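Local coordinates for ferredoxin CarAc (Pseudomonas resinovorans, PDB 7BUH), which shuttles electrons through its Rieske-type [2Fe-2S] cluster from the reductase CarAd to the terminal oxygenase CarAa during the dioxygenation of carbazole, at residues Ile19-Arg24 / Thr42-Thr47; Gly70-Cys75 / Val86-Phe91; Ala31-Gly36 / Asp61-Pro66; Gln3-Val8 / Glu92-Glu97. One frame throughout, in Å; residues are numbered along the deposited sequence.

Contact 1 (Ile19-Arg24 / Thr42-Thr47); sequences IRRVNR and TEDTCT. With FES (Fe2/s2 (inorganic) cluster), chain B.
Arg21, on strand 18-24, and Asp44, just beyond the end of strand 38-43, make the whole of this small contact. The close part is a crossing of side chains at about a right angle: CD of Arg21 comes within 3.6 Å of OD2 of Asp44, and the neighbouring CG and NE lie only a little farther off. The carboxylate oxygen sits over one face of the guanidinium, the two flat groups being turned only 20° apart. Arg21 NE and Asp44 OD2, at 3.7 Å, form a long salt bridge in which no N-H points at the oxygen, a matter of charge without a directed bond. With every torsion from chi1 onward near 180°, the arginine runs out straight and carries its terminal nitrogens past the carboxylate to the exposed side. The inner partner is buried and held differently, Asp44 giving OD1 to Ser54 and OD2 to Ser52 as hydrogen-bond acceptors. Two residues on, the loop delivers Cys46, whose SG binds an iron of the [2Fe-2S] cluster (FE2) at 2.3 Å; Cys65 is the other cysteine on that iron. The serines thus fix the carboxylate, while the arginine, from the solvent side, probably offsets part of its negative charge, close to the start of a cluster-binding loop.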
loop_
_atom_site.group_PDB
_atom_site.type_symbol
_atom_site.label_atom_id
_atom_site.label_comp_id
_atom_site.label_asym_id
_atom_site.label_seq_id
_atom_site.Cartn_x
_atom_site.Cartn_y
_atom_site.Cartn_z
ATOM N N ILE A 19 -0.397 5.653 8.032
ATOM C CA ILE A 19 -0.310 4.392 7.235
ATOM C C ILE A 19 -0.742 3.262 8.150
ATOM O O ILE A 19 -0.364 3.301 9.331
ATOM C CB ILE A 19 1.105 4.142 6.671
ATOM C CG1 ILE A 19 1.776 5.411 6.124
ATOM C CG2 ILE A 19 1.110 3.047 5.612
ATOM C CD1 ILE A 19 2.947 5.877 6.910
ATOM N N ARG A 20 -1.447 2.284 7.614
ATOM C CA ARG A 20 -1.795 1.011 8.294
ATOM C C ARG A 20 -1.264 -0.126 7.443
ATOM O O ARG A 20 -1.524 -0.141 6.221
ATOM C CB ARG A 20 -3.304 0.802 8.426
ATOM C CG ARG A 20 -3.973 1.591 9.541
ATOM C CD ARG A 20 -4.090 0.779 10.826
ATOM N NE ARG A 20 -5.232 1.189 11.647
ATOM C CZ ARG A 20 -5.356 2.382 12.217
ATOM N NH1 ARG A 20 -6.405 2.654 12.962
ATOM N NH2 ARG A 20 -4.429 3.304 12.066
ATOM N N ARG A 21 -0.606 -1.081 8.076
ATOM C CA ARG A 21 -0.198 -2.330 7.403
ATOM C C ARG A 21 -1.357 -3.316 7.455
ATOM O O ARG A 21 -2.043 -3.403 8.472
ATOM C CB ARG A 21 1.065 -2.883 8.041
ATOM C CG ARG A 21 1.562 -4.177 7.439
ATOM C CD ARG A 21 2.890 -4.516 8.053
ATOM N NE ARG A 21 3.287 -5.820 7.607
ATOM C CZ ARG A 21 4.355 -6.440 8.025
ATOM N NH1 ARG A 21 5.130 -5.866 8.927
ATOM N NH2 ARG A 21 4.618 -7.645 7.568
ATOM N N VAL A 22 -1.582 -3.986 6.344
ATOM C CA VAL A 22 -2.603 -5.042 6.161
ATOM C C VAL A 22 -1.888 -6.354 5.838
ATOM O O VAL A 22 -1.246 -6.481 4.764
ATOM C CB VAL A 22 -3.618 -4.669 5.075
ATOM C CG1 VAL A 22 -4.596 -5.799 4.882
ATOM C CG2 VAL A 22 -4.317 -3.354 5.390
ATOM N N ASN A 23 -1.988 -7.331 6.747
ATOM C CA ASN A 23 -1.342 -8.645 6.507
ATOM C C ASN A 23 -2.329 -9.564 5.779
ATOM O O ASN A 23 -3.551 -9.481 6.056
ATOM C CB ASN A 23 -0.816 -9.226 7.810
ATOM C CG ASN A 23 0.173 -8.305 8.476
ATOM O OD1 ASN A 23 1.321 -8.192 8.035
ATOM N ND2 ASN A 23 -0.289 -7.598 9.486
ATOM N N ARG A 24 -1.818 -10.363 4.852
ATOM C CA ARG A 24 -2.610 -11.333 4.053
ATOM C C ARG A 24 -2.008 -12.727 4.247
ATOM O O ARG A 24 -0.860 -12.967 3.811
ATOM C CB ARG A 24 -2.598 -10.951 2.579
ATOM C CG ARG A 24 -3.160 -9.560 2.306
ATOM C CD ARG A 24 -3.314 -9.343 0.835
ATOM N NE ARG A 24 -2.019 -9.189 0.211
ATOM C CZ ARG A 24 -1.767 -9.309 -1.090
ATOM N NH1 ARG A 24 -2.724 -9.631 -1.937
ATOM N NH2 ARG A 24 -0.540 -9.128 -1.547
ATOM N N THR A 42 -0.582 0.316 -1.502
ATOM C CA THR A 42 0.466 -0.357 -2.291
ATOM C C THR A 42 0.860 -1.648 -1.580
ATOM O O THR A 42 0.424 -1.863 -0.461
ATOM C CB THR A 42 1.693 0.561 -2.428
ATOM O OG1 THR A 42 2.305 0.799 -1.154
ATOM C CG2 THR A 42 1.386 1.899 -3.063
ATOM N N GLU A 43 1.754 -2.425 -2.182
ATOM C CA GLU A 43 2.588 -3.376 -1.441
ATOM C C GLU A 43 3.235 -2.617 -0.273
ATOM O O GLU A 43 3.630 -1.435 -0.434
ATOM C CB GLU A 43 3.669 -3.983 -2.337
ATOM C CG GLU A 43 3.111 -4.934 -3.358
ATOM C CD GLU A 43 3.934 -5.114 -4.635
ATOM O OE1 GLU A 43 5.042 -4.469 -4.824
ATOM O OE2 GLU A 43 3.436 -5.912 -5.476
ATOM N N ASP A 44 3.340 -3.252 0.882
ATOM C CA ASP A 44 4.022 -2.659 2.061
ATOM C C ASP A 44 5.548 -2.747 1.908
ATOM O O ASP A 44 6.278 -1.913 2.527
ATOM C CB ASP A 44 3.615 -3.399 3.331
ATOM C CG ASP A 44 4.249 -2.827 4.590
ATOM O OD1 ASP A 44 3.972 -1.644 4.881
ATOM O OD2 ASP A 44 4.988 -3.582 5.267
ATOM N N THR A 45 6.039 -3.756 1.198
ATOM C CA THR A 45 7.487 -4.082 1.183
ATOM C C THR A 45 8.177 -3.180 0.169
ATOM O O THR A 45 7.836 -3.241 -0.984
ATOM C CB THR A 45 7.720 -5.566 0.922
ATOM O OG1 THR A 45 6.925 -6.305 1.865
ATOM C CG2 THR A 45 9.187 -5.917 1.049
ATOM N N CYS A 46 9.124 -2.369 0.625
ATOM C CA CYS A 46 9.979 -1.552 -0.252
ATOM C C CYS A 46 10.671 -2.483 -1.253
ATOM O O CYS A 46 11.304 -3.489 -0.825
ATOM C CB CYS A 46 11.012 -0.781 0.553
ATOM S SG CYS A 46 11.915 0.369 -0.499
ATOM N N THR A 47 10.587 -2.146 -2.534
ATOM C CA THR A 47 11.167 -2.995 -3.607
ATOM C C THR A 47 12.690 -2.981 -3.552
ATOM O O THR A 47 13.301 -3.911 -4.098
ATOM C CB THR A 47 10.653 -2.594 -4.984
ATOM O OG1 THR A 47 11.001 -1.228 -5.183
ATOM C CG2 THR A 47 9.177 -2.869 -5.106
HETATM FE FE1 FES B . 16.097 0.748 0.545
HETATM FE FE2 FES B . 13.489 1.109 0.994
HETATM S S1 FES B . 14.704 -0.620 1.668
HETATM S S2 FES B . 14.928 2.561 0.106
#

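Contact 2 (Gly70-Cys75 / Val86-Phe91); sequences GAFNVC and VPLGVF
Phe72 and Leu88 cross at about a right angle, the leucine branch laid over one face of the phenyl ring. CD1 of Leu88 stands 3.7 Å from the ring centroid of Phe72, 25° off the normal, which makes a CH-pi contact displaced from the centre toward the rim. Between these two side chains the nearest atoms are CD1 of Leu88 and CG of Phe72, at 3.4 Å, and CG of Leu88 follows along the CD1-CE1 side of the ring. In both residues CG lies opposite the carbonyl carbon (chi1 -61° for Phe72, -60° for Leu88), and the two side chains lean into the gap between their backbones. At the ring edge the carbonyl O of Val86 lies near the ring plane, 3.3 Å from CE1 of Phe72, and also accepts a hydrogen bond from Thr47 OG1. Farther along, CG1 of Val90 is 4.2 Å from the carbonyl O of Cys75. There Asn73 OD1 accepts from the backbone N of Cys75 at 2.9 Å, forming an Asx turn as strand 71-73 ends. Phe72 also packs on Cys46 and Cys84, and the arrangement belongs to the Rieske fold, where the small sheet of the cluster-binding part packs against the chain leading back into the larger sheet.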
loop_
_atom_site.group_PDB
_atom_site.type_symbol
_atom_site.label_atom_id
_atom_site.label_comp_id
_atom_site.label_asym_id
_atom_site.label_seq_id
_atom_site.Cartn_x
_atom_site.Cartn_y
_atom_site.Cartn_z
ATOM N N GLY A 70 14.667 5.980 0.265
ATOM C CA GLY A 70 13.962 5.912 -1.027
ATOM C C GLY A 70 12.516 6.330 -0.826
ATOM O O GLY A 70 12.094 6.532 0.335
ATOM N N ALA A 71 11.762 6.507 -1.889
ATOM C CA ALA A 71 10.365 6.954 -1.754
ATOM C C ALA A 71 9.564 6.562 -2.989
ATOM O O ALA A 71 10.178 6.274 -4.042
ATOM C CB ALA A 71 10.304 8.440 -1.497
ATOM N N PHE A 72 8.245 6.500 -2.818
ATOM C CA PHE A 72 7.280 6.133 -3.874
ATOM C C PHE A 72 6.107 7.081 -3.811
ATOM O O PHE A 72 5.726 7.474 -2.693
ATOM C CB PHE A 72 6.742 4.718 -3.686
ATOM C CG PHE A 72 7.809 3.663 -3.732
ATOM C CD1 PHE A 72 8.166 3.066 -4.939
ATOM C CD2 PHE A 72 8.450 3.263 -2.571
ATOM C CE1 PHE A 72 9.128 2.069 -4.960
ATOM C CE2 PHE A 72 9.424 2.288 -2.601
ATOM C CZ PHE A 72 9.762 1.693 -3.799
ATOM N N ASN A 73 5.516 7.387 -4.963
ATOM C CA ASN A 73 4.191 8.055 -5.007
ATOM C C ASN A 73 3.156 6.998 -4.602
ATOM O O ASN A 73 3.147 5.951 -5.248
ATOM C CB ASN A 73 3.908 8.629 -6.386
ATOM C CG ASN A 73 2.619 9.425 -6.385
ATOM O OD1 ASN A 73 1.538 8.858 -6.324
ATOM N ND2 ASN A 73 2.723 10.734 -6.497
ATOM N N VAL A 74 2.337 7.222 -3.569
ATOM C CA VAL A 74 1.372 6.191 -3.074
ATOM C C VAL A 74 0.197 5.974 -4.044
ATOM O O VAL A 74 -0.451 4.895 -3.993
ATOM C CB VAL A 74 0.888 6.499 -1.644
ATOM C CG1 VAL A 74 2.047 6.550 -0.647
ATOM C CG2 VAL A 74 0.073 7.764 -1.572
ATOM N N CYS A 75 -0.092 6.962 -4.892
ATOM C CA CYS A 75 -1.192 6.940 -5.893
ATOM C C CYS A 75 -0.796 6.074 -7.092
ATOM O O CYS A 75 -1.652 5.333 -7.630
ATOM C CB CYS A 75 -1.460 8.363 -6.374
ATOM S SG CYS A 75 -1.886 9.528 -5.058
ATOM N N VAL A 86 12.259 0.115 -8.726
ATOM C CA VAL A 86 11.198 -0.850 -9.094
ATOM C C VAL A 86 9.863 -0.367 -8.531
ATOM O O VAL A 86 9.743 -0.223 -7.319
ATOM C CB VAL A 86 11.510 -2.271 -8.606
ATOM C CG1 VAL A 86 10.351 -3.191 -8.943
ATOM C CG2 VAL A 86 12.826 -2.785 -9.168
ATOM N N PRO A 87 8.846 -0.090 -9.376
ATOM C CA PRO A 87 7.537 0.356 -8.882
ATOM C C PRO A 87 6.825 -0.678 -7.987
ATOM O O PRO A 87 7.055 -1.889 -8.111
ATOM C CB PRO A 87 6.692 0.584 -10.147
ATOM C CG PRO A 87 7.700 0.660 -11.274
ATOM C CD PRO A 87 8.845 -0.228 -10.843
ATOM N N LEU A 88 6.050 -0.158 -7.041
ATOM C CA LEU A 88 5.140 -0.932 -6.169
ATOM C C LEU A 88 3.894 -1.299 -6.966
ATOM O O LEU A 88 3.404 -0.464 -7.739
ATOM C CB LEU A 88 4.738 -0.120 -4.934
ATOM C CG LEU A 88 5.854 0.324 -4.011
ATOM C CD1 LEU A 88 5.379 1.426 -3.065
ATOM C CD2 LEU A 88 6.434 -0.865 -3.252
ATOM N N GLY A 89 3.357 -2.468 -6.649
ATOM C CA GLY A 89 1.985 -2.849 -6.960
ATOM C C GLY A 89 1.040 -1.860 -6.318
ATOM O O GLY A 89 1.263 -1.481 -5.154
ATOM N N VAL A 90 0.006 -1.468 -7.034
ATOM C CA VAL A 90 -1.040 -0.576 -6.465
ATOM C C VAL A 90 -2.322 -1.387 -6.273
ATOM O O VAL A 90 -2.636 -2.287 -7.120
ATOM C CB VAL A 90 -1.255 0.683 -7.317
ATOM C CG1 VAL A 90 0.025 1.519 -7.384
ATOM C CG2 VAL A 90 -1.784 0.370 -8.697
ATOM N N PHE A 91 -3.044 -1.093 -5.201
ATOM C CA PHE A 91 -4.324 -1.780 -4.867
ATOM C C PHE A 91 -5.406 -0.723 -4.689
ATOM O O PHE A 91 -5.174 0.234 -3.968
ATOM C CB PHE A 91 -4.180 -2.658 -3.622
ATOM C CG PHE A 91 -3.174 -3.764 -3.795
ATOM C CD1 PHE A 91 -1.816 -3.491 -3.901
ATOM C CD2 PHE A 91 -3.587 -5.080 -3.962
ATOM C CE1 PHE A 91 -0.894 -4.504 -4.106
ATOM C CE2 PHE A 91 -2.664 -6.092 -4.176
ATOM C CZ PHE A 91 -1.318 -5.807 -4.236
#

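Contact 3 (Ala31-Gly36 / Asp61-Pro66); sequences AVYRVG and DVIECP. With NA (sodium ion), chain C; FES (Fe2/s2 (inorganic) cluster), chain B.
The two backbones come nearest at Val35 and Asp61, with CA atoms 6.1 Å apart, and lie farther apart at Tyr33 and Ile63, where side chains bridge 8.7 Å between CA atoms. Tyr33 and Ile63 cross at about a right angle. CE2 of the tyrosine is 3.8 Å from CB of Ile63 and touches CG1 equally closely, the isoleucine approaching the ring obliquely. With CG1 opposite its backbone N (chi1 -177°), Ile63 sets that branch against CE2, while its CG2 meets the phenolic oxygen. That hydroxyl is engaged in a hydrogen bond with Thr42 OG1, which ties the ring to strand 38-43. Val35 makes the second touch, its CG1 lying 4.1 Å from CA of Asp61. Beyond this apolar patch the chain leads to two metal sites. Glu64, its chain extended past CG, binds the sodium ion through OE2 at 2.2 Å; OE1 accepts hydrogen bonds from two waters that also coordinate the ion, and Asp59 supplies another ligand. The next residue, Cys65, binds the cluster iron FE2 through SG at 2.3 Å, sharing it with Cys46. Packing of the larger sheet through Tyr33 against strand 62-64 of the smaller one, with a cluster cysteine directly after that strand, is the arrangement of a Rieske [2Fe-2S] domain.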
loop_
_atom_site.group_PDB
_atom_site.type_symbol
_atom_site.label_atom_id
_atom_site.label_comp_id
_atom_site.label_asym_id
_atom_site.label_seq_id
_atom_site.Cartn_x
_atom_site.Cartn_y
_atom_site.Cartn_z
ATOM N N ALA A 31 0.242 -1.790 2.424
ATOM C CA ALA A 31 0.203 -0.535 3.208
ATOM C C ALA A 31 -0.989 0.262 2.696
ATOM O O ALA A 31 -1.150 0.380 1.477
ATOM C CB ALA A 31 1.498 0.203 3.057
ATOM N N VAL A 32 -1.819 0.750 3.600
ATOM C CA VAL A 32 -2.949 1.650 3.269
ATOM C C VAL A 32 -2.626 3.039 3.821
ATOM O O VAL A 32 -2.280 3.154 5.024
ATOM C CB VAL A 32 -4.263 1.109 3.845
ATOM C CG1 VAL A 32 -5.406 2.046 3.573
ATOM C CG2 VAL A 32 -4.543 -0.262 3.274
ATOM N N TYR A 33 -2.710 4.057 2.978
ATOM C CA TYR A 33 -2.279 5.436 3.316
ATOM C C TYR A 33 -3.498 6.341 3.290
ATOM O O TYR A 33 -4.296 6.188 2.367
ATOM C CB TYR A 33 -1.281 5.968 2.287
ATOM C CG TYR A 33 -0.176 5.029 1.909
ATOM C CD1 TYR A 33 -0.306 4.121 0.877
ATOM C CD2 TYR A 33 1.037 5.084 2.558
ATOM C CE1 TYR A 33 0.721 3.273 0.499
ATOM C CE2 TYR A 33 2.076 4.246 2.193
ATOM C CZ TYR A 33 1.923 3.332 1.172
ATOM O OH TYR A 33 2.991 2.552 0.821
ATOM N N ARG A 34 -3.654 7.199 4.305
ATOM C CA ARG A 34 -4.644 8.290 4.270
ATOM C C ARG A 34 -3.855 9.559 3.945
ATOM O O ARG A 34 -3.017 9.973 4.773
ATOM C CB ARG A 34 -5.416 8.444 5.576
ATOM C CG ARG A 34 -6.479 9.525 5.445
ATOM C CD ARG A 34 -7.325 9.740 6.685
ATOM N NE ARG A 34 -8.292 10.794 6.452
ATOM C CZ ARG A 34 -9.515 10.860 6.985
ATOM N NH1 ARG A 34 -9.984 9.876 7.734
ATOM N NH2 ARG A 34 -10.309 11.878 6.673
ATOM N N VAL A 35 -4.073 10.097 2.755
ATOM C CA VAL A 35 -3.444 11.358 2.307
ATOM C C VAL A 35 -4.562 12.389 2.315
ATOM O O VAL A 35 -5.456 12.279 1.446
ATOM C CB VAL A 35 -2.758 11.187 0.944
ATOM C CG1 VAL A 35 -2.158 12.487 0.457
ATOM C CG2 VAL A 35 -1.704 10.079 1.040
ATOM N N GLY A 36 -4.552 13.265 3.326
ATOM C CA GLY A 36 -5.668 14.208 3.576
ATOM C C GLY A 36 -6.950 13.425 3.744
ATOM O O GLY A 36 -6.997 12.633 4.704
ATOM N N ASP A 61 1.673 13.019 -0.906
ATOM C CA ASP A 61 1.311 11.726 -1.542
ATOM C C ASP A 61 2.573 10.878 -1.749
ATOM O O ASP A 61 2.495 9.937 -2.487
ATOM C CB ASP A 61 0.545 11.936 -2.850
ATOM C CG ASP A 61 1.114 13.059 -3.694
ATOM O OD1 ASP A 61 2.363 13.257 -3.610
ATOM O OD2 ASP A 61 0.295 13.784 -4.373
ATOM N N VAL A 62 3.689 11.216 -1.114
ATOM C CA VAL A 62 4.921 10.391 -1.207
ATOM C C VAL A 62 5.201 9.656 0.108
ATOM O O VAL A 62 5.255 10.302 1.153
ATOM C CB VAL A 62 6.123 11.229 -1.644
ATOM C CG1 VAL A 62 7.382 10.399 -1.607
ATOM C CG2 VAL A 62 5.877 11.806 -3.023
ATOM N N ILE A 63 5.396 8.334 0.019
ATOM C CA ILE A 63 5.862 7.527 1.175
ATOM C C ILE A 63 7.390 7.473 1.124
ATOM O O ILE A 63 7.947 7.010 0.110
ATOM C CB ILE A 63 5.232 6.120 1.216
ATOM C CG1 ILE A 63 5.690 5.383 2.471
ATOM C CG2 ILE A 63 5.519 5.309 -0.040
ATOM C CD1 ILE A 63 5.377 6.118 3.757
ATOM N N GLU A 64 8.019 7.874 2.219
ATOM C CA GLU A 64 9.477 7.801 2.451
ATOM C C GLU A 64 9.794 6.511 3.212
ATOM O O GLU A 64 9.305 6.339 4.329
ATOM C CB GLU A 64 9.956 9.040 3.204
ATOM C CG GLU A 64 9.647 10.312 2.462
ATOM C CD GLU A 64 9.901 11.603 3.222
ATOM O OE1 GLU A 64 10.031 11.541 4.462
ATOM O OE2 GLU A 64 9.982 12.681 2.546
ATOM N N CYS A 65 10.597 5.641 2.593
ATOM C CA CYS A 65 11.038 4.360 3.169
ATOM C C CYS A 65 11.905 4.623 4.400
ATOM O O CYS A 65 12.824 5.435 4.340
ATOM C CB CYS A 65 11.871 3.592 2.150
ATOM S SG CYS A 65 12.468 2.037 2.844
ATOM N N PRO A 66 11.687 3.929 5.528
ATOM C CA PRO A 66 12.496 4.178 6.724
ATOM C C PRO A 66 13.932 3.640 6.651
ATOM O O PRO A 66 14.748 4.072 7.447
ATOM C CB PRO A 66 11.680 3.455 7.809
ATOM C CG PRO A 66 11.013 2.320 7.096
ATOM C CD PRO A 66 10.663 2.897 5.743
HETATM NA NA NA C . 10.337 14.729 3.316
HETATM FE FE1 FES B . 16.097 0.748 0.545
HETATM FE FE2 FES B . 13.489 1.109 0.994
HETATM S S1 FES B . 14.704 -0.620 1.668
HETATM S S2 FES B . 14.928 2.561 0.106
HETATM O O HOH W 1 9.120 14.245 5.576
HETATM O O HOH W 2 11.899 13.662 4.711
#

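Contact 4 (Gln3-Val8 / Glu92-Glu97); sequences QIWLKV and EVEVKE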
loop_
_atom_site.group_PDB
_atom_site.type_symbol
_atom_site.label_atom_id
_atom_site.label_comp_id
_atom_site.label_asym_id
_atom_site.label_seq_id
_atom_site.Cartn_x
_atom_site.Cartn_y
_atom_site.Cartn_z
ATOM N N GLN A 3 -13.559 -8.963 -6.740
ATOM C CA GLN A 3 -14.300 -9.838 -5.803
ATOM C C GLN A 3 -13.716 -9.658 -4.386
ATOM O O GLN A 3 -14.520 -9.388 -3.515
ATOM C CB GLN A 3 -14.343 -11.306 -6.247
ATOM C CG GLN A 3 -14.748 -12.228 -5.115
ATOM C CD GLN A 3 -14.895 -13.681 -5.483
ATOM O OE1 GLN A 3 -13.918 -14.428 -5.483
ATOM N NE2 GLN A 3 -16.128 -14.091 -5.767
ATOM N N ILE A 4 -12.396 -9.772 -4.163
ATOM C CA ILE A 4 -11.787 -9.805 -2.788
ATOM C C ILE A 4 -11.558 -8.384 -2.268
ATOM O O ILE A 4 -10.839 -7.605 -2.920
ATOM C CB ILE A 4 -10.468 -10.603 -2.717
ATOM C CG1 ILE A 4 -10.614 -12.043 -3.209
ATOM C CG2 ILE A 4 -9.906 -10.570 -1.304
ATOM C CD1 ILE A 4 -9.267 -12.702 -3.507
ATOM N N TRP A 5 -12.113 -8.087 -1.100
ATOM C CA TRP A 5 -11.929 -6.811 -0.360
ATOM C C TRP A 5 -11.529 -7.154 1.058
ATOM O O TRP A 5 -12.128 -8.091 1.630
ATOM C CB TRP A 5 -13.212 -5.995 -0.429
ATOM C CG TRP A 5 -13.465 -5.499 -1.811
ATOM C CD1 TRP A 5 -14.215 -6.047 -2.813
ATOM C CD2 TRP A 5 -12.905 -4.289 -2.342
ATOM N NE1 TRP A 5 -14.127 -5.272 -3.948
ATOM C CE2 TRP A 5 -13.327 -4.186 -3.685
ATOM C CE3 TRP A 5 -12.044 -3.325 -1.808
ATOM C CZ2 TRP A 5 -12.977 -3.099 -4.478
ATOM C CZ3 TRP A 5 -11.682 -2.258 -2.603
ATOM C CH2 TRP A 5 -12.145 -2.149 -3.914
ATOM N N LEU A 6 -10.511 -6.476 1.585
ATOM C CA LEU A 6 -10.005 -6.718 2.945
ATOM C C LEU A 6 -10.395 -5.548 3.844
ATOM O O LEU A 6 -10.039 -4.403 3.519
ATOM C CB LEU A 6 -8.486 -6.869 2.890
ATOM C CG LEU A 6 -7.955 -7.939 1.956
ATOM C CD1 LEU A 6 -6.462 -8.029 2.119
ATOM C CD2 LEU A 6 -8.619 -9.305 2.197
ATOM N N LYS A 7 -11.108 -5.815 4.925
ATOM C CA LYS A 7 -11.548 -4.754 5.840
ATOM C C LYS A 7 -10.325 -4.334 6.650
ATOM O O LYS A 7 -9.637 -5.203 7.250
ATOM C CB LYS A 7 -12.733 -5.184 6.696
ATOM C CG LYS A 7 -13.135 -4.156 7.751
ATOM C CD LYS A 7 -14.328 -4.600 8.579
ATOM C CE LYS A 7 -15.589 -4.663 7.751
ATOM N NZ LYS A 7 -16.755 -5.191 8.508
ATOM N N VAL A 8 -10.046 -3.036 6.666
ATOM C CA VAL A 8 -8.861 -2.476 7.370
ATOM C C VAL A 8 -9.300 -1.908 8.710
ATOM O O VAL A 8 -8.819 -2.397 9.775
ATOM C CB VAL A 8 -8.176 -1.436 6.472
ATOM C CG1 VAL A 8 -6.920 -0.857 7.091
ATOM C CG2 VAL A 8 -7.871 -2.074 5.140
ATOM N N GLU A 92 -6.571 -0.940 -5.289
ATOM C CA GLU A 92 -7.786 -0.115 -5.066
ATOM C C GLU A 92 -8.197 -0.095 -3.582
ATOM O O GLU A 92 -8.077 -1.129 -2.878
ATOM C CB GLU A 92 -8.940 -0.636 -5.925
ATOM C CG GLU A 92 -10.121 0.316 -5.970
ATOM C CD GLU A 92 -11.230 -0.102 -6.939
ATOM O OE1 GLU A 92 -10.985 -1.032 -7.756
ATOM O OE2 GLU A 92 -12.341 0.492 -6.872
ATOM N N VAL A 93 -8.649 1.062 -3.111
ATOM C CA VAL A 93 -9.165 1.278 -1.729
ATOM C C VAL A 93 -10.561 1.875 -1.842
ATOM O O VAL A 93 -10.703 2.864 -2.579
ATOM C CB VAL A 93 -8.273 2.192 -0.878
ATOM C CG1 VAL A 93 -8.873 2.355 0.522
ATOM C CG2 VAL A 93 -6.847 1.673 -0.796
ATOM N N GLU A 94 -11.549 1.273 -1.181
ATOM C CA GLU A 94 -12.943 1.808 -1.136
ATOM C C GLU A 94 -13.314 2.012 0.327
ATOM O O GLU A 94 -13.090 1.086 1.115
ATOM C CB GLU A 94 -13.924 0.855 -1.825
ATOM C CG GLU A 94 -13.924 0.974 -3.353
ATOM C CD GLU A 94 -14.786 0.000 -4.182
ATOM O OE1 GLU A 94 -14.638 0.010 -5.436
ATOM O OE2 GLU A 94 -15.609 -0.770 -3.606
ATOM N N VAL A 95 -13.930 3.150 0.663
ATOM C CA VAL A 95 -14.610 3.343 1.975
ATOM C C VAL A 95 -16.065 2.903 1.786
ATOM O O VAL A 95 -16.712 3.414 0.897
ATOM C CB VAL A 95 -14.505 4.782 2.484
ATOM C CG1 VAL A 95 -15.071 4.900 3.891
ATOM C CG2 VAL A 95 -13.070 5.277 2.418
ATOM N N LYS A 96 -16.490 1.896 2.533
ATOM C CA LYS A 96 -17.850 1.315 2.449
ATOM C C LYS A 96 -18.473 1.395 3.846
ATOM O O LYS A 96 -17.903 0.830 4.820
ATOM C CB LYS A 96 -17.790 -0.122 1.917
ATOM C CG LYS A 96 -17.002 -0.405 0.642
ATOM C CD LYS A 96 -16.683 -1.917 0.501
ATOM C CE LYS A 96 -15.519 -2.337 -0.392
ATOM N NZ LYS A 96 -15.866 -2.472 -1.820
ATOM N N GLU A 97 -19.579 2.134 3.980
ATOM C CA GLU A 97 -20.261 2.379 5.279
ATOM C C GLU A 97 -19.227 2.879 6.302
ATOM O O GLU A 97 -19.282 2.411 7.448
ATOM C CB GLU A 97 -20.884 1.104 5.864
ATOM C CG GLU A 97 -21.805 0.334 4.937
ATOM C CD GLU A 97 -23.192 0.949 4.764
ATOM O OE1 GLU A 97 -23.484 1.985 5.368
ATOM O OE2 GLU A 97 -23.943 0.426 3.970
#
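Trp5 turns one face of its indole to Lys96 and Glu94, which lie over it side by side. NZ of Lys96 stands 3.6 Å from the centroid of the five-membered ring, 15° off its normal, a cation-pi contact, and CE adds a CH-pi contact 4.2 Å from the six-membered ring centroid of Trp5. A bend at the last torsion of Lys96 turns the ammonium over the indole. Glu94 comes in beside it: its CD lies 3.4 Å from CH2 of Trp5, over the outer rim of the same face, with the carboxylate tilted 26° from the ring plane. The two charged groups are also joined to each other, NZ of Lys96 donating to OE2 of Glu94 in a salt bridge modelled at 2.5 Å, so short that its exact length is doubtful. Glu92 meets the tryptophan at its edge, CD being 3.8 Å from CH2 and near the ring plane. Its OE2 is 2.8 Å from OE1 of Glu94, a closeness suggesting that one of the acids probably holds a proton. At the other end of the indole, NE1 of Trp5 donates to the backbone O of Asn2. The axes of the short strand segments 5-8 and 93-96 cross at -63°, 8.7 Å apart at their closest, and strand 99-103 lies between strands 5-10 and 90-96 in the larger antiparallel sheet, with Tyr101 touching both Trp5 and Lys96.

In the fold
Contacts 1, 2 and 3 are partly buried and cluster within about 10 Å of one another by their centres, whereas contact 4 lies on the surface, 15 to 19 Å away. Contacts 2 and 3 share the small sheet, strands 62-64 and 71-73 being neighbours in it, and both rely on apolar packing. Contacts 1 and 3 are joined by strand pairing and each supplies one cluster cysteine. The chain of contact 2 runs on into strand 90-96, used by contact 4: apolar packing on a phenylalanine before the strand gives way, along it, to charges over a tryptophan. Charge also serves contact 1, but there the carboxylate is buried and held by serines.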